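Local coordinates for ubiquitin conjugating enzyme (Agrocybe aegerita, PDB 3WE5), which probably takes activated ubiquitin from an E1 enzyme as a thioester and passes it on to protein targets, as an E2 of the UBE2W type, at residues I60-M63 against G64-Y68; A81-I85 against S86-V90; Q91-T95 against D96-A100; L125-I128 against A129-T133; K144-P147 against A148-R152. One frame throughout, in Å; residues are numbered along the deposited sequence.

Contact 1 (I60-M63 against G64-Y68)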
loop_
_atom_site.group_PDB
_atom_site.type_symbol
_atom_site.label_atom_id
_atom_site.label_comp_id
_atom_site.label_asym_id
_atom_site.label_seq_id
_atom_site.Cartn_x
_atom_site.Cartn_y
_atom_site.Cartn_z
ATOM N N ILE A 60 12.194 18.502 1.879
ATOM C CA ILE A 60 12.333 17.482 2.916
ATOM C C ILE A 60 13.467 16.557 2.486
ATOM O O ILE A 60 13.413 15.934 1.408
ATOM C CB ILE A 60 11.068 16.648 3.029
ATOM C CG1 ILE A 60 9.857 17.533 3.385
ATOM C CG2 ILE A 60 11.253 15.506 4.047
ATOM C CD1 ILE A 60 9.972 18.274 4.711
ATOM N N GLU A 61 14.492 16.475 3.324
ATOM C CA GLU A 61 15.552 15.485 3.110
ATOM C C GLU A 61 15.548 14.555 4.297
ATOM O O GLU A 61 15.482 15.003 5.441
ATOM C CB GLU A 61 16.916 16.153 2.997
ATOM C CG GLU A 61 18.046 15.132 2.852
ATOM C CD GLU A 61 19.356 15.750 2.429
ATOM O OE1 GLU A 61 19.348 16.935 2.028
ATOM O OE2 GLU A 61 20.385 15.037 2.501
ATOM N N VAL A 62 15.620 13.254 4.039
ATOM C CA VAL A 62 15.621 12.269 5.107
ATOM C C VAL A 62 17.079 12.079 5.499
ATOM O O VAL A 62 17.934 11.856 4.623
ATOM C CB VAL A 62 15.058 10.936 4.636
ATOM C CG1 VAL A 62 15.022 9.933 5.787
ATOM C CG2 VAL A 62 13.639 11.122 4.052
ATOM N N MET A 63 17.349 12.174 6.795
ATOM C CA MET A 63 18.717 12.086 7.305
ATOM C C MET A 63 18.961 10.677 7.810
ATOM O O MET A 63 18.064 9.824 7.792
ATOM C CB MET A 63 18.929 13.065 8.455
ATOM C CG MET A 63 18.573 14.537 8.126
ATOM S SD MET A 63 19.430 15.142 6.674
ATOM C CE MET A 63 21.135 15.195 7.262
ATOM N N GLY A 64 20.176 10.430 8.275
ATOM C CA GLY A 64 20.532 9.097 8.720
ATOM C C GLY A 64 20.560 8.098 7.586
ATOM O O GLY A 64 20.702 8.449 6.401
ATOM N N ASN A 65 20.449 6.825 7.954
ATOM C CA ASN A 65 20.405 5.769 6.967
ATOM C C ASN A 65 18.980 5.541 6.492
ATOM O O ASN A 65 18.089 5.275 7.295
ATOM C CB ASN A 65 20.998 4.478 7.540
ATOM C CG ASN A 65 22.502 4.570 7.730
ATOM O OD1 ASN A 65 23.242 4.722 6.761
ATOM N ND2 ASN A 65 22.958 4.460 8.974
ATOM N N SER A 66 18.768 5.673 5.191
ATOM C CA SER A 66 17.436 5.479 4.630
ATOM C C SER A 66 17.513 5.128 3.159
ATOM O O SER A 66 18.592 5.119 2.547
ATOM C CB SER A 66 16.605 6.754 4.786
ATOM O OG SER A 66 16.958 7.684 3.779
ATOM N N GLN A 67 16.344 4.882 2.577
ATOM C CA GLN A 67 16.231 4.574 1.168
ATOM C C GLN A 67 16.239 5.821 0.287
ATOM O O GLN A 67 16.153 5.722 -0.929
ATOM C CB GLN A 67 14.957 3.775 0.923
ATOM C CG GLN A 67 14.940 2.425 1.643
ATOM C CD GLN A 67 15.969 1.465 1.074
ATOM O OE1 GLN A 67 15.931 1.137 -0.114
ATOM N NE2 GLN A 67 16.900 1.016 1.917
ATOM N N TYR A 68 16.330 6.993 0.913
ATOM C CA TYR A 68 16.215 8.270 0.199
ATOM C C TYR A 68 17.430 9.146 0.495
ATOM O O TYR A 68 17.356 10.370 0.443
ATOM C CB TYR A 68 14.916 8.988 0.616
ATOM C CG TYR A 68 13.706 8.076 0.594
ATOM C CD1 TYR A 68 12.994 7.869 -0.578
ATOM C CD2 TYR A 68 13.286 7.413 1.747
ATOM C CE1 TYR A 68 11.899 7.030 -0.604
ATOM C CE2 TYR A 68 12.200 6.568 1.724
ATOM C CZ TYR A 68 11.513 6.383 0.548
ATOM O OH TYR A 68 10.418 5.543 0.525
HETATM O O HOH W 1 15.623 12.349 1.409
HETATM O O HOH W 2 19.018 9.364 4.459
HETATM O O HOH W 3 16.862 7.854 9.064
#
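Ser66 OG, lying 3.6 Å from Val62 CG1 across the loop, is gripped by two polar partners. It accepts from Tyr68 N at 3.0 Å, with an N-H...O angle of 160°, and it donates a hydrogen bond to water 2 at 2.7 Å. The hydroxyl reaches both because chi1 of 80° sets OG between the backbone N and carbonyl carbon of Ser66. Water 2 then donates to Val62 O and Gly64 O, so that one water pins three points of the bend. A second bridge lies closer to the strand: water 1 accepts from Val62 N at 2.8 Å and donates to Tyr68 O. Water 3 donates to Met63 O at 2.6 Å and only weakly to Asn65 O. No direct hydrogen bond joins 60-63 to 64-68; the backbones of the two segments are bridged through water instead. The apolar share falls to Val62. Its CG1 rests on Ser66 CB and OG, while CG2 approaches Tyr68 CB at 4.2 Å; beyond them Leu138 of helix 127-140 packs on both Val62 and Tyr68. The Tyr68 hydroxyl is turned elsewhere, to the carbonyl of Val102. Gly64 rounds the corner with a positive phi of 67°. The arrangement is an ST turn inside a water-bridged loop, linking antiparallel strands 55-61 and 72-78 of the ubiquitin-conjugating fold.

Contact 2 (A81-I85 against S86-V90); sequences AQYPI and SSPAV
With chi1 at -174°, the Tyr83 side chain is swung beside its own carbonyl carbon and onward to Ser86 and Pro88, while chi1 of 50° on Ser86 turns OG back over the peptide that joins Gln82 to Tyr83. Tyr83 CD1 thereby comes 3.5 Å from Ser86 O, and CE1 meets Pro88 CD at 3.9 Å, the proline carbon arriving at the ring edge in its plane. One face of the same ring is taken by Pro84 CB, 3.7 Å above the ring centre, a fit consistent with the cis peptide bond between the two residues. The backbone is tied by Ser86 N, which donates to Gln82 O at 3.1 Å from well above the carbonyl plane, with an N-H...O angle of 163°. Ser86 OG touches Gln82 CB at 3.4 Å, but its hydrogen bond goes to Asp80. At the far end of the ring, Tyr83 OH bonds to Glu32 of helix 24-39. Phe79 meets the ring edge-to-face. The cis-proline turn before strand 89-92 is the Tyr-Pro-x-x-Pro-Pro element of E2 enzymes, here with Ser87 at its fifth place.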
loop_
_atom_site.group_PDB
_atom_site.type_symbol
_atom_site.label_atom_id
_atom_site.label_comp_id
_atom_site.label_asym_id
_atom_site.label_seq_id
_atom_site.Cartn_x
_atom_site.Cartn_y
_atom_site.Cartn_z
ATOM N N ALA A 81 -9.857 28.116 4.865
ATOM C CA ALA A 81 -10.187 29.154 5.836
ATOM C C ALA A 81 -10.484 28.634 7.242
ATOM O O ALA A 81 -10.617 29.439 8.179
ATOM C CB ALA A 81 -11.366 30.002 5.331
ATOM N N GLN A 82 -10.606 27.312 7.375
ATOM C CA GLN A 82 -10.884 26.681 8.660
ATOM C C GLN A 82 -9.628 26.148 9.367
ATOM O O GLN A 82 -9.723 25.626 10.470
ATOM C CB GLN A 82 -11.910 25.557 8.513
ATOM C CG GLN A 82 -13.336 26.060 8.214
ATOM C CD GLN A 82 -13.480 26.568 6.792
ATOM O OE1 GLN A 82 -13.696 27.753 6.570
ATOM N NE2 GLN A 82 -13.351 25.667 5.823
ATOM N N TYR A 83 -8.453 26.304 8.762
ATOM C CA TYR A 83 -7.205 25.941 9.462
ATOM C C TYR A 83 -7.134 26.773 10.750
ATOM O O TYR A 83 -7.472 27.956 10.762
ATOM C CB TYR A 83 -5.981 26.213 8.560
ATOM C CG TYR A 83 -4.669 25.728 9.161
ATOM C CD1 TYR A 83 -4.279 24.417 9.005
ATOM C CD2 TYR A 83 -3.847 26.582 9.894
ATOM C CE1 TYR A 83 -3.098 23.944 9.544
ATOM C CE2 TYR A 83 -2.648 26.108 10.469
ATOM C CZ TYR A 83 -2.293 24.793 10.271
ATOM O OH TYR A 83 -1.115 24.291 10.807
ATOM N N PRO A 84 -6.680 26.186 11.875
ATOM C CA PRO A 84 -6.079 24.860 12.055
ATOM C C PRO A 84 -7.080 23.785 12.486
ATOM O O PRO A 84 -6.663 22.699 12.871
ATOM C CB PRO A 84 -5.088 25.129 13.188
ATOM C CG PRO A 84 -5.864 26.080 14.080
ATOM C CD PRO A 84 -6.579 26.997 13.106
ATOM N N ILE A 85 -8.379 24.076 12.431
ATOM C CA ILE A 85 -9.359 23.056 12.755
ATOM C C ILE A 85 -9.395 22.034 11.627
ATOM O O ILE A 85 -9.342 20.826 11.879
ATOM C CB ILE A 85 -10.761 23.661 13.044
ATOM C CG1 ILE A 85 -10.657 24.763 14.105
ATOM C CG2 ILE A 85 -11.744 22.529 13.379
ATOM C CD1 ILE A 85 -9.974 24.374 15.439
ATOM N N SER A 86 -9.443 22.504 10.375
ATOM C CA SER A 86 -9.258 21.613 9.236
ATOM C C SER A 86 -7.780 21.304 9.060
ATOM O O SER A 86 -6.927 22.157 9.327
ATOM C CB SER A 86 -9.779 22.251 7.959
ATOM O OG SER A 86 -9.250 23.552 7.832
ATOM N N SER A 87 -7.492 20.090 8.612
ATOM C CA SER A 87 -6.118 19.700 8.345
ATOM C C SER A 87 -5.643 20.431 7.094
ATOM O O SER A 87 -6.447 20.734 6.195
ATOM C CB SER A 87 -6.058 18.197 8.092
ATOM O OG SER A 87 -6.931 17.853 7.043
ATOM N N PRO A 88 -4.330 20.704 7.015
ATOM C CA PRO A 88 -3.788 21.165 5.734
ATOM C C PRO A 88 -3.869 20.072 4.672
ATOM O O PRO A 88 -3.811 18.879 4.986
ATOM C CB PRO A 88 -2.316 21.461 6.066
ATOM C CG PRO A 88 -1.992 20.481 7.195
ATOM C CD PRO A 88 -3.278 20.390 8.005
ATOM N N ALA A 89 -3.987 20.481 3.403
ATOM C CA ALA A 89 -3.894 19.550 2.288
ATOM C C ALA A 89 -2.415 19.461 1.945
ATOM O O ALA A 89 -1.780 20.469 1.641
ATOM C CB ALA A 89 -4.669 20.068 1.117
ATOM N N VAL A 90 -1.855 18.271 2.046
ATOM C CA VAL A 90 -0.403 18.113 1.940
ATOM C C VAL A 90 -0.038 17.074 0.879
ATOM O O VAL A 90 -0.577 15.960 0.869
ATOM C CB VAL A 90 0.166 17.677 3.311
ATOM C CG1 VAL A 90 1.698 17.555 3.237
ATOM C CG2 VAL A 90 -0.209 18.663 4.391
#

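Contact 3 (Q91-T95 against D96-A100); sequences QFVVT and DGKEA
Lys98 N donates to Thr95 O at 3.0 Å, the N-H...O angle 158° and the donor well above the carbonyl plane. Immediately behind this bond the two arms run nearly opposite ways, and Val94 CA comes within 3.3 Å of Lys98 O in a CA-H...O contact. Val94 CG1, placed beside its backbone N by chi1 of -65°, packs on Ala100 CB at 3.9 Å. On the Lys98 side, the chain leans across Val93, CD to CG1 at 3.9 Å. The Lys98 N to Thr95 O bond closes a type I' beta turn from Thr95 to Lys98, a tight reversal in which Asp96 and Gly97 both adopt positive phi; it sits just after the edge strand 89-92 of the E2 sheet. Three waters form the next layer. Water 6 gathers the polar ends: it donates to Asp96 OD2 at 2.8 Å, accepts from Lys98 NZ and also bonds Thr95 OG1. Water 5 accepts from Gly97 N at 2.7 Å and donates to Val94 O, whereas water 4 spans Val93 O and Glu99 O, donating to both. Farther out, Val93 pairs through its backbone with Thr74 of strand 72-78, and the Phe92 ring packs against Tyr73 and Pro101.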
loop_
_atom_site.group_PDB
_atom_site.type_symbol
_atom_site.label_atom_id
_atom_site.label_comp_id
_atom_site.label_asym_id
_atom_site.label_seq_id
_atom_site.Cartn_x
_atom_site.Cartn_y
_atom_site.Cartn_z
ATOM N N GLN A 91 0.877 17.431 -0.027
ATOM C CA GLN A 91 1.294 16.520 -1.079
ATOM C C GLN A 91 2.719 16.841 -1.523
ATOM O O GLN A 91 3.179 17.998 -1.428
ATOM C CB GLN A 91 0.326 16.600 -2.265
ATOM C CG GLN A 91 0.310 17.962 -2.934
ATOM C CD GLN A 91 -1.044 18.280 -3.554
ATOM O OE1 GLN A 91 -1.901 18.901 -2.919
ATOM N NE2 GLN A 91 -1.241 17.859 -4.798
ATOM N N PHE A 92 3.425 15.812 -1.978
ATOM C CA PHE A 92 4.705 16.030 -2.630
ATOM C C PHE A 92 4.404 16.599 -4.008
ATOM O O PHE A 92 3.425 16.190 -4.664
ATOM C CB PHE A 92 5.516 14.730 -2.712
ATOM C CG PHE A 92 6.078 14.289 -1.379
ATOM C CD1 PHE A 92 7.218 14.892 -0.856
ATOM C CD2 PHE A 92 5.439 13.307 -0.625
ATOM C CE1 PHE A 92 7.741 14.504 0.398
ATOM C CE2 PHE A 92 5.962 12.900 0.620
ATOM C CZ PHE A 92 7.109 13.496 1.135
ATOM N N VAL A 93 5.238 17.548 -4.420
ATOM C CA VAL A 93 5.123 18.201 -5.722
ATOM C C VAL A 93 5.693 17.325 -6.835
ATOM O O VAL A 93 6.786 16.744 -6.715
ATOM C CB VAL A 93 5.786 19.582 -5.701
ATOM C CG1 VAL A 93 5.781 20.230 -7.098
ATOM C CG2 VAL A 93 5.062 20.479 -4.728
ATOM N N VAL A 94 4.928 17.193 -7.912
ATOM C CA VAL A 94 5.382 16.356 -9.023
ATOM C C VAL A 94 5.384 17.119 -10.336
ATOM O O VAL A 94 5.370 16.507 -11.418
ATOM C CB VAL A 94 4.563 15.054 -9.149
ATOM C CG1 VAL A 94 4.783 14.179 -7.934
ATOM C CG2 VAL A 94 3.068 15.353 -9.333
ATOM N N THR A 95 5.397 18.446 -10.241
ATOM C CA THR A 95 5.479 19.295 -11.430
ATOM C C THR A 95 6.926 19.561 -11.815
ATOM O O THR A 95 7.842 19.391 -11.005
ATOM C CB THR A 95 4.773 20.647 -11.223
ATOM O OG1 THR A 95 5.264 21.267 -10.028
ATOM C CG2 THR A 95 3.267 20.457 -11.095
ATOM N N ASP A 96 7.132 19.978 -13.060
ATOM C CA ASP A 96 8.444 20.435 -13.512
ATOM C C ASP A 96 9.567 19.425 -13.310
ATOM O O ASP A 96 10.662 19.790 -12.883
ATOM C CB ASP A 96 8.815 21.748 -12.817
ATOM C CG ASP A 96 7.728 22.784 -12.933
ATOM O OD1 ASP A 96 7.464 23.224 -14.068
ATOM O OD2 ASP A 96 7.142 23.156 -11.893
ATOM N N GLY A 97 9.298 18.157 -13.602
ATOM C CA GLY A 97 10.331 17.141 -13.504
ATOM C C GLY A 97 10.533 16.591 -12.106
ATOM O O GLY A 97 11.327 15.668 -11.901
ATOM N N LYS A 98 9.830 17.163 -11.133
ATOM C CA LYS A 98 9.915 16.655 -9.768
ATOM C C LYS A 98 9.185 15.335 -9.661
ATOM O O LYS A 98 8.163 15.123 -10.318
ATOM C CB LYS A 98 9.322 17.652 -8.777
ATOM C CG LYS A 98 10.200 18.861 -8.553
ATOM C CD LYS A 98 9.624 19.738 -7.464
ATOM C CE LYS A 98 10.519 20.927 -7.205
ATOM N NZ LYS A 98 10.685 21.724 -8.449
ATOM N N GLU A 99 9.700 14.445 -8.824
ATOM C CA GLU A 99 9.044 13.162 -8.635
ATOM C C GLU A 99 8.753 12.950 -7.162
ATOM O O GLU A 99 9.490 13.436 -6.305
ATOM C CB GLU A 99 9.906 12.026 -9.195
ATOM C CG GLU A 99 10.274 12.218 -10.677
ATOM C CD GLU A 99 10.765 10.941 -11.346
ATOM O OE1 GLU A 99 10.012 9.941 -11.354
ATOM O OE2 GLU A 99 11.902 10.941 -11.871
ATOM N N ALA A 100 7.675 12.230 -6.864
ATOM C CA ALA A 100 7.353 11.914 -5.469
ATOM C C ALA A 100 8.297 10.838 -4.985
ATOM O O ALA A 100 8.788 10.027 -5.786
ATOM C CB ALA A 100 5.901 11.441 -5.338
HETATM O O HOH W 4 8.253 15.608 -4.849
HETATM O O HOH W 5 6.958 16.871 -14.163
HETATM O O HOH W 6 7.689 22.545 -9.205
#

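Contact 4 (L125-I128 against A129-T133)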
loop_
_atom_site.group_PDB
_atom_site.type_symbol
_atom_site.label_atom_id
_atom_site.label_comp_id
_atom_site.label_asym_id
_atom_site.label_seq_id
_atom_site.Cartn_x
_atom_site.Cartn_y
_atom_site.Cartn_z
ATOM N N LEU A 125 -1.240 20.258 16.555
ATOM C CA LEU A 125 -0.090 20.015 15.682
ATOM C C LEU A 125 0.251 21.287 14.927
ATOM O O LEU A 125 -0.245 22.376 15.239
ATOM C CB LEU A 125 -0.366 18.867 14.732
ATOM C CG LEU A 125 -0.788 17.566 15.433
ATOM C CD1 LEU A 125 -1.047 16.474 14.437
ATOM C CD2 LEU A 125 0.220 17.142 16.481
ATOM N N SER A 126 1.154 21.177 13.973
ATOM C CA SER A 126 1.633 22.360 13.271
ATOM C C SER A 126 2.178 21.907 11.947
ATOM O O SER A 126 2.332 20.719 11.699
ATOM C CB SER A 126 2.755 23.032 14.047
ATOM O OG SER A 126 3.869 22.158 14.189
ATOM N N VAL A 127 2.465 22.861 11.074
ATOM C CA VAL A 127 3.048 22.522 9.797
ATOM C C VAL A 127 4.389 21.780 9.980
ATOM O O VAL A 127 4.649 20.763 9.305
ATOM C CB VAL A 127 3.261 23.804 8.990
ATOM C CG1 VAL A 127 4.066 23.478 7.733
ATOM C CG2 VAL A 127 1.894 24.379 8.623
ATOM N N ILE A 128 5.222 22.295 10.867
ATOM C CA ILE A 128 6.532 21.670 11.114
ATOM C C ILE A 128 6.370 20.264 11.686
ATOM O O ILE A 128 7.081 19.351 11.286
ATOM C CB ILE A 128 7.409 22.549 11.998
ATOM C CG1 ILE A 128 7.768 23.821 11.232
ATOM C CG2 ILE A 128 8.682 21.802 12.413
ATOM C CD1 ILE A 128 8.775 23.600 10.083
ATOM N N ALA A 129 5.412 20.064 12.586
ATOM C CA ALA A 129 5.119 18.686 13.042
ATOM C C ALA A 129 4.759 17.734 11.916
ATOM O O ALA A 129 5.188 16.585 11.902
ATOM C CB ALA A 129 4.006 18.688 14.146
ATOM N N VAL A 130 3.972 18.185 10.949
ATOM C CA VAL A 130 3.666 17.369 9.804
ATOM C C VAL A 130 4.937 17.051 9.007
ATOM O O VAL A 130 5.126 15.916 8.566
ATOM C CB VAL A 130 2.639 18.066 8.890
ATOM C CG1 VAL A 130 2.412 17.256 7.613
ATOM C CG2 VAL A 130 1.327 18.258 9.644
ATOM N N CYS A 131 5.780 18.062 8.788
ATOM C CA CYS A 131 7.031 17.849 8.044
ATOM C C CYS A 131 7.892 16.778 8.705
ATOM O O CYS A 131 8.443 15.891 8.020
ATOM C CB CYS A 131 7.845 19.133 8.011
ATOM S SG CYS A 131 7.177 20.402 6.863
ATOM N N VAL A 132 8.025 16.896 10.019
ATOM C CA VAL A 132 8.843 15.941 10.793
ATOM C C VAL A 132 8.265 14.540 10.732
ATOM O O VAL A 132 9.004 13.553 10.567
ATOM C CB VAL A 132 8.959 16.382 12.258
ATOM C CG1 VAL A 132 9.477 15.239 13.141
ATOM C CG2 VAL A 132 9.849 17.621 12.388
ATOM N N THR A 133 6.943 14.442 10.899
ATOM C CA THR A 133 6.251 13.154 10.784
ATOM C C THR A 133 6.430 12.488 9.429
ATOM O O THR A 133 6.676 11.288 9.348
ATOM C CB THR A 133 4.719 13.308 11.104
ATOM O OG1 THR A 133 4.565 13.845 12.423
ATOM C CG2 THR A 133 3.994 11.971 11.017
#
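Ser126 faces Ala129 with its hydroxyl: chi1 of 61° places OG over the start of the helix, where it accepts from Ala129 N at 3.1 Å in a nearly straight bond (164°). The same oxygen lies 3.5 Å from Ala129 CB, and that methyl also meets Leu125 CB at 4.4 Å, so Leu125, just before the cap, packs on the first turn. Farther round, side chains four residues apart touch along the helix. Ile128 CG2, anti to its own N, points to Val132 CG2 at 4.3 Å. One helix face over, Val127 CG1 lies beside Cys131 SG, and this pair turns inward to Phe58 and Phe77 of the sheet. Ile128 also packs on Phe58 and on Ile36 of helix 24-39. Val130 lays CG2 against Ser126 O at 3.4 Å, beside the bond that Val130 N makes to that oxygen. The regular backbone bonds follow, from Cys131 N to Val127 O and from Val132 N to Ile128 O. Ala129 O is doubly held: Thr133 N and Thr133 OG1 reach it from opposite faces of its carbonyl plane, OG1 at 2.9 Å. Val127 N donates to Glu32 of helix 24-39, satisfying another amide of the helix start. This is a serine N-cap opening helix 127-140, the long central helix that packs on the antiparallel sheet in the ubiquitin-conjugating fold.

Contact 5 (K144-P147 against A148-R152); sequences KERP and ADNDR
Pro147 and Asn150 are the two ends of a type I beta turn that leads straight into helix 150-156, and with Ala148 they bury most of the surface here. Asn150 N donates to Pro147 O at 3.2 Å, a bent bond of 141° that arrives from well above the carbonyl plane. Pro147 lies obliquely across the Asn150 side chain: its CD is 4.0 Å from Asn150 OD1, and Asn150 CB sits 3.3 Å from Pro147 O. Pro147 CB comes to 3.9 Å from Asp149 OD1. Ala148 and Asp149 are the central residues of the turn; the Ala148 methyl points away from 144-147, and the residue packs on Pro104 of the second subunit. Chi1 of -174° swings the Asn150 amide back toward Pro147 and Arg146. There Arg146, extended from CG to NE, brings CD to 4.1 Å from Asn150 ND2, with guanidinium and amide planes 67° apart. The amide oxygen is bound by Ser108 N, which helps to fix the rotation of the amide.

Asp149 stands at the N-cap position but makes no capping bond. Its OD1 bonds the Tyr107 hydroxyl, while OD2 forms a salt bridge with Arg152 of the second subunit, so the turn belongs to the dimer interface. Within the chain, Asp149 CB lies 3.4 Å above one face of the Arg152 guanidinium, toward its rim. At the far end of the Asn150 amide, ND2 gives a weak hydrogen bond of 3.4 Å to Asp151 OD1.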
loop_
_atom_site.group_PDB
_atom_site.type_symbol
_atom_site.label_atom_id
_atom_site.label_comp_id
_atom_site.label_asym_id
_atom_site.label_seq_id
_atom_site.Cartn_x
_atom_site.Cartn_y
_atom_site.Cartn_z
ATOM N N LYS A 144 11.677 0.551 -0.990
ATOM C CA LYS A 144 10.941 1.484 -1.832
ATOM C C LYS A 144 9.973 0.788 -2.772
ATOM O O LYS A 144 10.390 0.075 -3.686
ATOM C CB LYS A 144 11.920 2.301 -2.668
ATOM C CG LYS A 144 12.887 3.147 -1.866
ATOM C CD LYS A 144 13.800 3.928 -2.798
ATOM C CE LYS A 144 12.977 4.701 -3.805
ATOM N NZ LYS A 144 13.798 5.287 -4.905
ATOM N N GLU A 145 8.679 1.001 -2.557
ATOM C CA GLU A 145 7.666 0.518 -3.490
ATOM C C GLU A 145 6.467 1.448 -3.394
ATOM O O GLU A 145 6.258 2.074 -2.362
ATOM C CB GLU A 145 7.265 -0.930 -3.172
ATOM C CG GLU A 145 6.551 -1.124 -1.849
ATOM C CD GLU A 145 6.200 -2.577 -1.604
ATOM O OE1 GLU A 145 6.670 -3.441 -2.379
ATOM O OE2 GLU A 145 5.451 -2.849 -0.641
ATOM N N ARG A 146 5.699 1.554 -4.471
ATOM C CA ARG A 146 4.517 2.405 -4.490
ATOM C C ARG A 146 3.382 1.720 -3.738
ATOM O O ARG A 146 3.473 0.514 -3.464
ATOM C CB ARG A 146 4.128 2.707 -5.944
ATOM C CG ARG A 146 5.118 3.655 -6.632
ATOM C CD ARG A 146 4.903 3.757 -8.133
ATOM N NE ARG A 146 5.766 4.772 -8.740
ATOM C CZ ARG A 146 6.998 4.548 -9.199
ATOM N NH1 ARG A 146 7.542 3.335 -9.132
ATOM N NH2 ARG A 146 7.693 5.546 -9.728
ATOM N N PRO A 147 2.326 2.482 -3.376
ATOM C CA PRO A 147 1.121 1.895 -2.773
ATOM C C PRO A 147 0.507 0.839 -3.688
ATOM O O PRO A 147 0.647 0.935 -4.907
ATOM C CB PRO A 147 0.159 3.074 -2.698
ATOM C CG PRO A 147 1.052 4.271 -2.565
ATOM C CD PRO A 147 2.262 3.960 -3.397
ATOM N N ALA A 148 -0.177 -0.135 -3.100
ATOM C CA ALA A 148 -0.811 -1.211 -3.861
ATOM C C ALA A 148 -1.825 -0.680 -4.872
ATOM O O ALA A 148 -1.883 -1.146 -6.007
ATOM C CB ALA A 148 -1.486 -2.200 -2.905
ATOM N N ASP A 149 -2.637 0.287 -4.458
ATOM C CA ASP A 149 -3.691 0.778 -5.338
ATOM C C ASP A 149 -3.252 1.983 -6.156
ATOM O O ASP A 149 -4.101 2.767 -6.596
ATOM C CB ASP A 149 -4.959 1.130 -4.537
ATOM C CG ASP A 149 -4.782 2.363 -3.644
ATOM O OD1 ASP A 149 -3.691 2.539 -3.059
ATOM O OD2 ASP A 149 -5.749 3.152 -3.515
ATOM N N ASN A 150 -1.941 2.129 -6.364
ATOM C CA ASN A 150 -1.398 3.370 -6.936
ATOM C C ASN A 150 -2.067 3.779 -8.239
ATOM O O ASN A 150 -2.581 4.884 -8.347
ATOM C CB ASN A 150 0.121 3.308 -7.119
ATOM C CG ASN A 150 0.709 4.641 -7.573
ATOM O OD1 ASN A 150 0.927 5.540 -6.763
ATOM N ND2 ASN A 150 0.959 4.776 -8.869
ATOM N N ASP A 151 -2.084 2.882 -9.225
ATOM C CA ASP A 151 -2.645 3.249 -10.523
ATOM C C ASP A 151 -4.156 3.517 -10.459
ATOM O O ASP A 151 -4.649 4.474 -11.067
ATOM C CB ASP A 151 -2.294 2.201 -11.584
ATOM C CG ASP A 151 -0.798 2.051 -11.769
ATOM O OD1 ASP A 151 -0.074 3.052 -11.564
ATOM O OD2 ASP A 151 -0.343 0.933 -12.101
ATOM N N ARG A 152 -4.872 2.683 -9.707
ATOM C CA ARG A 152 -6.309 2.855 -9.496
ATOM C C ARG A 152 -6.605 4.231 -8.916
ATOM O O ARG A 152 -7.430 4.982 -9.447
ATOM C CB ARG A 152 -6.837 1.759 -8.561
ATOM C CG ARG A 152 -8.348 1.779 -8.355
ATOM C CD ARG A 152 -8.888 0.398 -7.957
ATOM N NE ARG A 152 -8.680 0.088 -6.543
ATOM C CZ ARG A 152 -7.759 -0.760 -6.091
ATOM N NH1 ARG A 152 -6.961 -1.388 -6.944
ATOM N NH2 ARG A 152 -7.634 -0.986 -4.790
#

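The five contacts follow one another along the chain; none nests in or crosses another. Contact 1 forms the first part of the loop between strands 55-61 and 72-78. Contact 2 makes the turn into strand 89-92, and contact 3, adjoining it in sequence, folds the chain back after that strand. Contact 4 opens helix 127-140, and contact 5 opens helix 150-156 at the second subunit. Contact 4 links contacts 1 and 2: Cys131 packs on Ile60 of strand 55-61, and Val127 on Tyr83 in the loop of contact 2. Contact 5 reaches back to contact 1, where Lys144 lies against Gln67 and Tyr68. Contact 3 touches neither 1 nor 5; nearest atoms are about 5 Å apart.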